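Hypothetical protein PA2201 (Pseudomonas aeruginosa, PDB 2FEF) is of unknown function but probably acts as an immunity protein that protects the bacterium against a PoNe-type DNase toxin. Local coordinates at residues B[28-33]-B[89-94]; B[82-87]-B[105-110]; B[254-259]-B[279-284]. All blocks are in the same frame, centred on the assembly; numbering follows the deposited sequence. Where two conformers were deposited one is given.

Interaction 1: residues B[28-33]-B[89-94]; sequences APRRNI and KAIDRG
P29 and G94 bring the loop 28-33 up against the C-terminal end of helix 66-93, their CA atoms 4.1 Å apart, where G94, at positive phi, closes the helix in a Schellman motif. Two carbonyls of the last turn serve the loop: R30 N donates to D92 O (3.0 Å), from above the carbonyl plane, and R30 NH2 reaches I91 O (2.9 Å), lying in the carbonyl plane on a lone pair; I91 O also accepts from G94 N. R30 gets there with its chain extended from CG to NE; its NH1 turns to D283 in a salt bridge. R31 grips D92 side-on: NE meets OD1 at 3.0 Å, nearly straight (173°), while NH2 meets OD2 at 2.9 Å. Both nitrogens come from above the carboxylate, whose plane stands 74° from the guanidinium. I33 CG2 lies over one face of that guanidinium, and P29 lies alongside R93, whose NH1 bonds to R27 O. The D92 carboxylate, also bonded by W256 NE1, is thus held by three N-H groups, which probably favour its ionised form and limit its rotation.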
loop_
_atom_site.group_PDB
_atom_site.type_symbol
_atom_site.label_atom_id
_atom_site.label_comp_id
_atom_site.label_asym_id
_atom_site.label_seq_id
_atom_site.Cartn_x
_atom_site.Cartn_y
_atom_site.Cartn_z
ATOM N N ALA B 28 24.497 -6.795 -14.329
ATOM C CA ALA B 28 25.116 -5.843 -13.398
ATOM C C ALA B 28 24.375 -4.488 -13.385
ATOM O O ALA B 28 23.995 -3.976 -14.431
ATOM C CB ALA B 28 26.568 -5.633 -13.776
ATOM N N PRO B 29 24.195 -3.887 -12.207
ATOM C CA PRO B 29 23.576 -2.546 -12.237
ATOM C C PRO B 29 24.329 -1.519 -13.104
ATOM O O PRO B 29 25.558 -1.602 -13.266
ATOM C CB PRO B 29 23.600 -2.120 -10.764
ATOM C CG PRO B 29 23.490 -3.459 -10.013
ATOM C CD PRO B 29 24.455 -4.329 -10.821
ATOM N N ARG B 30 23.593 -0.531 -13.592
ATOM C CA ARG B 30 24.161 0.537 -14.423
ATOM C C ARG B 30 24.930 1.613 -13.633
ATOM O O ARG B 30 25.716 2.391 -14.210
ATOM C CB ARG B 30 23.065 1.179 -15.285
ATOM C CG ARG B 30 22.701 0.352 -16.496
ATOM C CD ARG B 30 21.754 1.118 -17.438
ATOM N NE ARG B 30 21.428 0.285 -18.598
ATOM C CZ ARG B 30 20.434 -0.597 -18.645
ATOM N NH1 ARG B 30 20.276 -1.320 -19.749
ATOM N NH2 ARG B 30 19.623 -0.781 -17.590
ATOM N N ARG B 31 24.706 1.637 -12.323
ATOM C CA ARG B 31 25.407 2.530 -11.406
ATOM C C ARG B 31 25.483 1.829 -10.069
ATOM O O ARG B 31 24.845 0.786 -9.882
ATOM C CB ARG B 31 24.657 3.872 -11.271
ATOM C CG ARG B 31 23.285 3.787 -10.629
ATOM C CD ARG B 31 22.535 5.118 -10.728
ATOM N NE ARG B 31 21.244 5.071 -10.009
ATOM C CZ ARG B 31 21.065 5.366 -8.727
ATOM N NH1 ARG B 31 22.083 5.770 -7.962
ATOM N NH2 ARG B 31 19.835 5.249 -8.192
ATOM N N ASN B 32 26.256 2.386 -9.131
ATOM C CA ASN B 32 26.395 1.808 -7.793
ATOM C C ASN B 32 25.089 1.926 -7.031
ATOM O O ASN B 32 24.593 3.033 -6.796
ATOM C CB ASN B 32 27.522 2.482 -6.984
ATOM C CG ASN B 32 27.716 1.844 -5.608
ATOM O OD1 ASN B 32 27.964 0.649 -5.498
ATOM N ND2 ASN B 32 27.587 2.644 -4.556
ATOM N N ILE B 33 24.508 0.796 -6.671
ATOM C CA ILE B 33 23.243 0.812 -5.912
ATOM C C ILE B 33 23.356 -0.178 -4.770
ATOM O O ILE B 33 24.259 -1.016 -4.762
ATOM C CB ILE B 33 22.030 0.468 -6.804
ATOM C CG1 ILE B 33 22.149 -0.956 -7.362
ATOM C CG2 ILE B 33 21.838 1.540 -7.885
ATOM C CD1 ILE B 33 20.889 -1.459 -8.022
ATOM N N LYS B 89 13.667 2.222 -11.803
ATOM C CA LYS B 89 14.367 1.218 -11.013
ATOM C C LYS B 89 14.984 0.117 -11.890
ATOM O O LYS B 89 16.085 -0.385 -11.619
ATOM C CB LYS B 89 13.377 0.608 -10.025
ATOM C CG LYS B 89 12.924 1.629 -8.985
ATOM C CD LYS B 89 14.036 1.890 -7.955
ATOM C CE LYS B 89 13.732 3.171 -7.193
ATOM N NZ LYS B 89 14.878 3.447 -6.264
ATOM N N ALA B 90 14.261 -0.282 -12.940
ATOM C CA ALA B 90 14.764 -1.318 -13.842
ATOM C C ALA B 90 16.024 -0.831 -14.618
ATOM O O ALA B 90 16.962 -1.591 -14.839
ATOM C CB ALA B 90 13.656 -1.717 -14.804
ATOM N N ILE B 91 16.033 0.426 -15.029
ATOM C CA ILE B 91 17.238 1.040 -15.614
ATOM C C ILE B 91 18.434 0.986 -14.630
ATOM O O ILE B 91 19.557 0.500 -14.971
ATOM C CB ILE B 91 16.996 2.532 -16.057
ATOM C CG1 ILE B 91 15.848 2.604 -17.089
ATOM C CG2 ILE B 91 18.348 3.098 -16.680
ATOM C CD1 ILE B 91 15.343 4.018 -17.367
ATOM N N ASP B 92 18.211 1.471 -13.409
ATOM C CA ASP B 92 19.258 1.373 -12.344
ATOM C C ASP B 92 19.820 -0.046 -12.196
ATOM O O ASP B 92 21.037 -0.251 -12.064
ATOM C CB ASP B 92 18.664 1.760 -10.986
ATOM C CG ASP B 92 18.531 3.266 -10.774
ATOM O OD1 ASP B 92 18.979 4.062 -11.624
ATOM O OD2 ASP B 92 17.918 3.645 -9.726
ATOM N N ARG B 93 18.921 -1.034 -12.248
ATOM C CA ARG B 93 19.267 -2.420 -11.943
ATOM C C ARG B 93 20.108 -3.070 -13.038
ATOM O O ARG B 93 20.716 -4.118 -12.807
ATOM C CB ARG B 93 18.002 -3.265 -11.716
ATOM C CG ARG B 93 18.302 -4.727 -11.297
ATOM C CD ARG B 93 19.068 -4.782 -9.981
ATOM N NE ARG B 93 19.440 -6.161 -9.613
ATOM C CZ ARG B 93 20.445 -6.845 -10.153
ATOM N NH1 ARG B 93 21.227 -6.280 -11.084
ATOM N NH2 ARG B 93 20.678 -8.104 -9.744
ATOM N N GLY B 94 20.112 -2.482 -14.231
ATOM C CA GLY B 94 20.899 -3.042 -15.341
ATOM C C GLY B 94 20.095 -3.958 -16.254
ATOM O O GLY B 94 20.680 -4.665 -17.069
HETATM O O HOH W 1 23.385 -3.952 -17.755
#

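Interaction 2: residues B[82-87]-B[105-110]; sequences NASTLL and LETAAL
T107 projects into the side of helix 66-93 between A83 and S84, in an antiparallel helix pair of the all-helical N-terminal domain. The two segments run at 160° to each other, with axes only 8.9 Å apart at closest approach, a spacing made possible by the small side chains at the crossing; A83 and T107 have their CA atoms 5.1 Å apart. The two branches of T107 meet neighbouring residues of the facing helix. Its methyl CG2, anti to the backbone N (the OG1 branch has chi1 -52°), points at S84, where it comes 3.3 Å from OG. Its hydroxyl OG1 lies on the other branch, near A83, but is bonded back into its own helix at I103 O. The S84 hydroxyl likewise looks beyond this pair, to W111 one turn further along helix 97-127: S84 OG accepts from W111 NE1 as well as touching the T107 methyl. A83 points its methyl toward the partner helix, where it is met by T107 and, one turn on, by the CD1 methyl of L110. L87 lies on the far side of T107 from L110, and its CB makes a looser contact with OG1. Helix 146-158 closes over this region, with Q151 touching both L87 and T107. The methyl pair A83 CB and L110 CD1 meets at 3.8 Å.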
loop_
_atom_site.group_PDB
_atom_site.type_symbol
_atom_site.label_atom_id
_atom_site.label_comp_id
_atom_site.label_asym_id
_atom_site.label_seq_id
_atom_site.Cartn_x
_atom_site.Cartn_y
_atom_site.Cartn_z
ATOM N N ASN B 82 3.695 5.149 -10.848
ATOM C CA ASN B 82 4.368 3.971 -10.284
ATOM C C ASN B 82 5.023 3.123 -11.361
ATOM O O ASN B 82 6.109 2.531 -11.147
ATOM C CB ASN B 82 3.356 3.103 -9.504
ATOM C CG ASN B 82 2.790 3.793 -8.250
ATOM O OD1 ASN B 82 3.341 4.786 -7.705
ATOM N ND2 ASN B 82 1.666 3.261 -7.785
ATOM N N ALA B 83 4.369 3.033 -12.522
ATOM C CA ALA B 83 4.988 2.335 -13.660
ATOM C C ALA B 83 6.207 3.090 -14.170
ATOM O O ALA B 83 7.194 2.469 -14.538
ATOM C CB ALA B 83 3.979 2.089 -14.820
ATOM N N SER B 84 6.153 4.413 -14.212
ATOM C CA SER B 84 7.377 5.195 -14.534
ATOM C C SER B 84 8.538 4.938 -13.528
ATOM O O SER B 84 9.688 4.864 -13.929
ATOM C CB SER B 84 7.055 6.701 -14.591
ATOM O OG SER B 84 6.382 6.999 -15.816
ATOM N N THR B 85 8.217 4.862 -12.233
ATOM C CA THR B 85 9.237 4.588 -11.200
ATOM C C THR B 85 9.751 3.180 -11.362
ATOM O O THR B 85 10.941 2.950 -11.296
ATOM C CB THR B 85 8.713 4.881 -9.778
ATOM O OG1 THR B 85 8.093 6.175 -9.779
ATOM C CG2 THR B 85 9.848 4.863 -8.783
ATOM N N LEU B 86 8.868 2.239 -11.660
ATOM C CA LEU B 86 9.322 0.871 -11.940
ATOM C C LEU B 86 10.332 0.872 -13.077
ATOM O O LEU B 86 11.377 0.212 -12.995
ATOM C CB LEU B 86 8.122 -0.033 -12.297
ATOM C CG LEU B 86 8.468 -1.528 -12.200
ATOM C CD1 LEU B 86 8.545 -2.032 -10.768
ATOM C CD2 LEU B 86 7.441 -2.371 -13.003
ATOM N N LEU B 87 10.021 1.612 -14.150
ATOM C CA LEU B 87 10.943 1.677 -15.302
ATOM C C LEU B 87 12.306 2.221 -14.853
ATOM O O LEU B 87 13.345 1.641 -15.148
ATOM C CB LEU B 87 10.335 2.540 -16.431
ATOM C CG LEU B 87 11.243 2.696 -17.679
ATOM C CD1 LEU B 87 11.668 1.385 -18.220
ATOM C CD2 LEU B 87 10.464 3.485 -18.727
ATOM N N LEU B 105 6.371 -0.250 -22.591
ATOM C CA LEU B 105 5.109 -0.333 -23.350
ATOM C C LEU B 105 3.916 -0.154 -22.428
ATOM O O LEU B 105 2.938 0.498 -22.812
ATOM C CB LEU B 105 4.986 -1.648 -24.115
ATOM C CG LEU B 105 5.960 -1.852 -25.281
ATOM C CD1 LEU B 105 5.554 -3.111 -26.013
ATOM C CD2 LEU B 105 6.015 -0.649 -26.246
ATOM N N GLU B 106 4.012 -0.704 -21.212
ATOM C CA GLU B 106 2.900 -0.589 -20.246
ATOM C C GLU B 106 2.887 0.723 -19.512
ATOM O O GLU B 106 1.809 1.238 -19.152
ATOM C CB GLU B 106 2.917 -1.744 -19.244
ATOM C CG GLU B 106 2.674 -3.108 -19.903
ATOM C CD GLU B 106 1.354 -3.121 -20.634
ATOM O OE1 GLU B 106 0.383 -2.513 -20.120
ATOM O OE2 GLU B 106 1.274 -3.733 -21.709
ATOM N N THR B 107 4.072 1.266 -19.272
ATOM C CA THR B 107 4.176 2.600 -18.675
ATOM C C THR B 107 3.490 3.615 -19.611
ATOM O O THR B 107 2.610 4.388 -19.186
ATOM C CB THR B 107 5.622 3.006 -18.485
ATOM O OG1 THR B 107 6.323 1.970 -17.772
ATOM C CG2 THR B 107 5.722 4.361 -17.758
ATOM N N ALA B 108 3.874 3.591 -20.883
ATOM C CA ALA B 108 3.234 4.439 -21.889
ATOM C C ALA B 108 1.720 4.185 -21.989
ATOM O O ALA B 108 0.934 5.146 -22.054
ATOM C CB ALA B 108 3.916 4.245 -23.249
ATOM N N ALA B 109 1.304 2.912 -21.978
ATOM C CA ALA B 109 -0.132 2.573 -22.069
ATOM C C ALA B 109 -0.875 3.103 -20.859
ATOM O O ALA B 109 -1.955 3.616 -20.988
ATOM C CB ALA B 109 -0.323 1.082 -22.151
ATOM N N LEU B 110 -0.303 2.964 -19.665
ATOM C CA LEU B 110 -1.011 3.431 -18.482
ATOM C C LEU B 110 -1.164 4.948 -18.490
ATOM O O LEU B 110 -2.223 5.442 -18.097
ATOM C CB LEU B 110 -0.360 2.934 -17.184
ATOM C CG LEU B 110 -0.571 1.444 -16.886
ATOM C CD1 LEU B 110 0.474 1.057 -15.813
ATOM C CD2 LEU B 110 -2.055 1.129 -16.475
#

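Interaction 3: residues B[254-259]-B[279-284]; sequences GWWAME and HYLGDL
The entries to helices 258-267 and 282-292 meet here, in the C-terminal part of the chain, which resembles PoNe immunity proteins. W255 and H279 form the first layer. The imidazole lies over one face of the indole, CE1 coming 3.2 Å from W255 CE2, but the planes are inclined at 33°, an oblique aromatic pair. W255 has CG anti to its backbone N (chi1 -178°), which sets the ring beside its own carbonyl carbon and lets one histidine meet both groups: H279 ND1 donates to W255 O at 2.8 Å, in the carbonyl plane and close to the plane of the imidazole. This bond requires a proton on ND1 and fixes the rotation of the ring. The indole NE1 bonds to P278 O, and F234 meets both rings. A backbone bond follows, A257 N to H279 O (2.9 Å), with A257 at the centre of an inverse gamma turn and at the N-cap position of its helix. W256 is the next layer. W255 CD1 lies over one of its faces, towards the rim, and L281 CD2 over the opposite face, 3.9 Å from the centroid of the six-membered ring in a CH-pi contact. L281 reaches there with its side chain crossing the indole at about a right angle, and its CD1 rests near W256 CB. The loops that lead into two helices thus pack their aromatic and aliphatic side chains together, in an all-helical fold.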
loop_
_atom_site.group_PDB
_atom_site.type_symbol
_atom_site.label_atom_id
_atom_site.label_comp_id
_atom_site.label_asym_id
_atom_site.label_seq_id
_atom_site.Cartn_x
_atom_site.Cartn_y
_atom_site.Cartn_z
ATOM N N GLY B 254 15.769 10.581 -12.266
ATOM C CA GLY B 254 16.842 10.195 -11.340
ATOM C C GLY B 254 18.240 10.587 -11.813
ATOM O O GLY B 254 18.509 11.749 -12.156
ATOM N N TRP B 255 19.115 9.589 -11.840
ATOM C CA TRP B 255 20.539 9.732 -12.157
ATOM C C TRP B 255 20.823 10.005 -13.639
ATOM O O TRP B 255 21.892 10.486 -13.996
ATOM C CB TRP B 255 21.176 8.400 -11.765
ATOM C CG TRP B 255 22.651 8.213 -11.912
ATOM C CD1 TRP B 255 23.302 7.577 -12.920
ATOM C CD2 TRP B 255 23.635 8.604 -10.968
ATOM N NE1 TRP B 255 24.646 7.544 -12.668
ATOM C CE2 TRP B 255 24.880 8.165 -11.459
ATOM C CE3 TRP B 255 23.583 9.266 -9.735
ATOM C CZ2 TRP B 255 26.072 8.397 -10.776
ATOM C CZ3 TRP B 255 24.774 9.484 -9.049
ATOM C CH2 TRP B 255 26.000 9.053 -9.574
ATOM N N TRP B 256 19.871 9.671 -14.505
ATOM C CA TRP B 256 20.182 9.439 -15.915
ATOM C C TRP B 256 20.008 10.632 -16.827
ATOM O O TRP B 256 18.958 11.241 -16.868
ATOM C CB TRP B 256 19.341 8.250 -16.434
ATOM C CG TRP B 256 19.648 7.051 -15.598
ATOM C CD1 TRP B 256 18.835 6.458 -14.670
ATOM C CD2 TRP B 256 20.886 6.358 -15.561
ATOM N NE1 TRP B 256 19.504 5.431 -14.056
ATOM C CE2 TRP B 256 20.764 5.338 -14.592
ATOM C CE3 TRP B 256 22.102 6.510 -16.251
ATOM C CZ2 TRP B 256 21.800 4.461 -14.294
ATOM C CZ3 TRP B 256 23.142 5.641 -15.952
ATOM C CH2 TRP B 256 22.985 4.625 -14.985
ATOM N N ALA B 257 21.049 10.921 -17.607
ATOM C CA ALA B 257 20.946 11.891 -18.685
ATOM C C ALA B 257 20.213 11.275 -19.860
ATOM O O ALA B 257 20.802 11.024 -20.909
ATOM C CB ALA B 257 22.372 12.351 -19.132
HETATM N N MSE B 258 18.909 11.082 -19.690
HETATM C CA MSE B 258 18.035 10.444 -20.691
HETATM C C MSE B 258 17.914 11.298 -21.918
HETATM O O MSE B 258 17.789 10.775 -23.022
HETATM C CB MSE B 258 16.615 10.382 -20.097
HETATM C CG MSE B 258 16.565 9.420 -19.023
HETATM SE SE MSE B 258 14.697 9.355 -18.400
HETATM C CE MSE B 258 15.098 7.972 -17.124
ATOM N N GLU B 259 17.930 12.620 -21.719
ATOM C CA GLU B 259 17.826 13.545 -22.838
ATOM C C GLU B 259 19.057 13.457 -23.772
ATOM O O GLU B 259 18.899 13.332 -24.983
ATOM C CB GLU B 259 17.535 14.985 -22.385
ATOM C CG GLU B 259 18.661 15.870 -21.773
ATOM C CD GLU B 259 19.197 15.403 -20.441
ATOM O OE1 GLU B 259 19.677 14.247 -20.370
ATOM O OE2 GLU B 259 19.260 16.202 -19.482
ATOM N N HIS B 279 26.491 8.915 -16.230
ATOM C CA HIS B 279 25.069 9.278 -16.363
ATOM C C HIS B 279 24.519 9.026 -17.772
ATOM O O HIS B 279 23.330 9.189 -18.005
ATOM C CB HIS B 279 24.867 10.743 -15.953
ATOM C CG HIS B 279 25.392 11.056 -14.574
ATOM N ND1 HIS B 279 24.632 10.910 -13.427
ATOM C CD2 HIS B 279 26.619 11.450 -14.163
ATOM C CE1 HIS B 279 25.370 11.224 -12.375
ATOM N NE2 HIS B 279 26.570 11.568 -12.795
ATOM N N TYR B 280 25.379 8.631 -18.709
ATOM C CA TYR B 280 24.985 8.427 -20.099
ATOM C C TYR B 280 24.578 6.966 -20.316
ATOM O O TYR B 280 25.261 6.029 -19.868
ATOM C CB TYR B 280 26.197 8.763 -21.031
ATOM C CG TYR B 280 25.874 8.768 -22.510
ATOM C CD1 TYR B 280 25.159 9.822 -23.084
ATOM C CD2 TYR B 280 26.303 7.724 -23.346
ATOM C CE1 TYR B 280 24.851 9.825 -24.436
ATOM C CE2 TYR B 280 26.015 7.724 -24.705
ATOM C CZ TYR B 280 25.293 8.791 -25.252
ATOM O OH TYR B 280 24.998 8.788 -26.603
ATOM N N LEU B 281 23.525 6.742 -21.080
ATOM C CA LEU B 281 23.037 5.366 -21.278
ATOM C C LEU B 281 23.499 4.788 -22.611
ATOM O O LEU B 281 22.677 4.433 -23.475
ATOM C CB LEU B 281 21.491 5.366 -21.177
ATOM C CG LEU B 281 21.010 5.678 -19.748
ATOM C CD1 LEU B 281 19.552 6.213 -19.786
ATOM C CD2 LEU B 281 21.129 4.423 -18.896
ATOM N N GLY B 282 24.819 4.657 -22.759
ATOM C CA GLY B 282 25.412 4.125 -23.991
ATOM C C GLY B 282 24.856 2.784 -24.429
ATOM O O GLY B 282 24.647 2.577 -25.616
ATOM N N ASP B 283 24.588 1.875 -23.483
ATOM C CA ASP B 283 24.104 0.526 -23.872
ATOM C C ASP B 283 22.717 0.585 -24.487
ATOM O O ASP B 283 22.342 -0.262 -25.305
ATOM C CB ASP B 283 24.159 -0.499 -22.711
ATOM C CG ASP B 283 22.968 -0.380 -21.750
ATOM O OD1 ASP B 283 22.960 0.556 -20.913
ATOM O OD2 ASP B 283 22.051 -1.240 -21.825
ATOM N N LEU B 284 21.942 1.599 -24.085
ATOM C CA LEU B 284 20.620 1.776 -24.649
ATOM C C LEU B 284 20.658 2.492 -25.977
ATOM O O LEU B 284 19.853 2.176 -26.872
ATOM C CB LEU B 284 19.671 2.494 -23.669
ATOM C CG LEU B 284 19.396 1.696 -22.393
ATOM C CD1 LEU B 284 18.337 2.406 -21.523
ATOM C CD2 LEU B 284 18.895 0.259 -22.758
#

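Interactions 1 and 3, with centres about 11 Å apart, form one continuous junction between the two family regions of the chain. Two polar bonds cross it: R30 NH1 to D283 OD2 at 2.7 Å, a salt bridge, and D92 OD1 to W256 NE1 at 2.8 Å, a probable hydrogen bond. Packing adds to these, R31 CD lying 3.3 Å from W255 CG and R30 CB 3.5 Å from W256 CH2. Interaction 2 uses the same helix 66-93 further back, its centre about 17 Å from each of the others; its nearest atoms stay about 7 Å from those of interaction 3. One helix thus carries a helix-helix contact in its second half and the contact with the C-terminal family region at its C-terminal end.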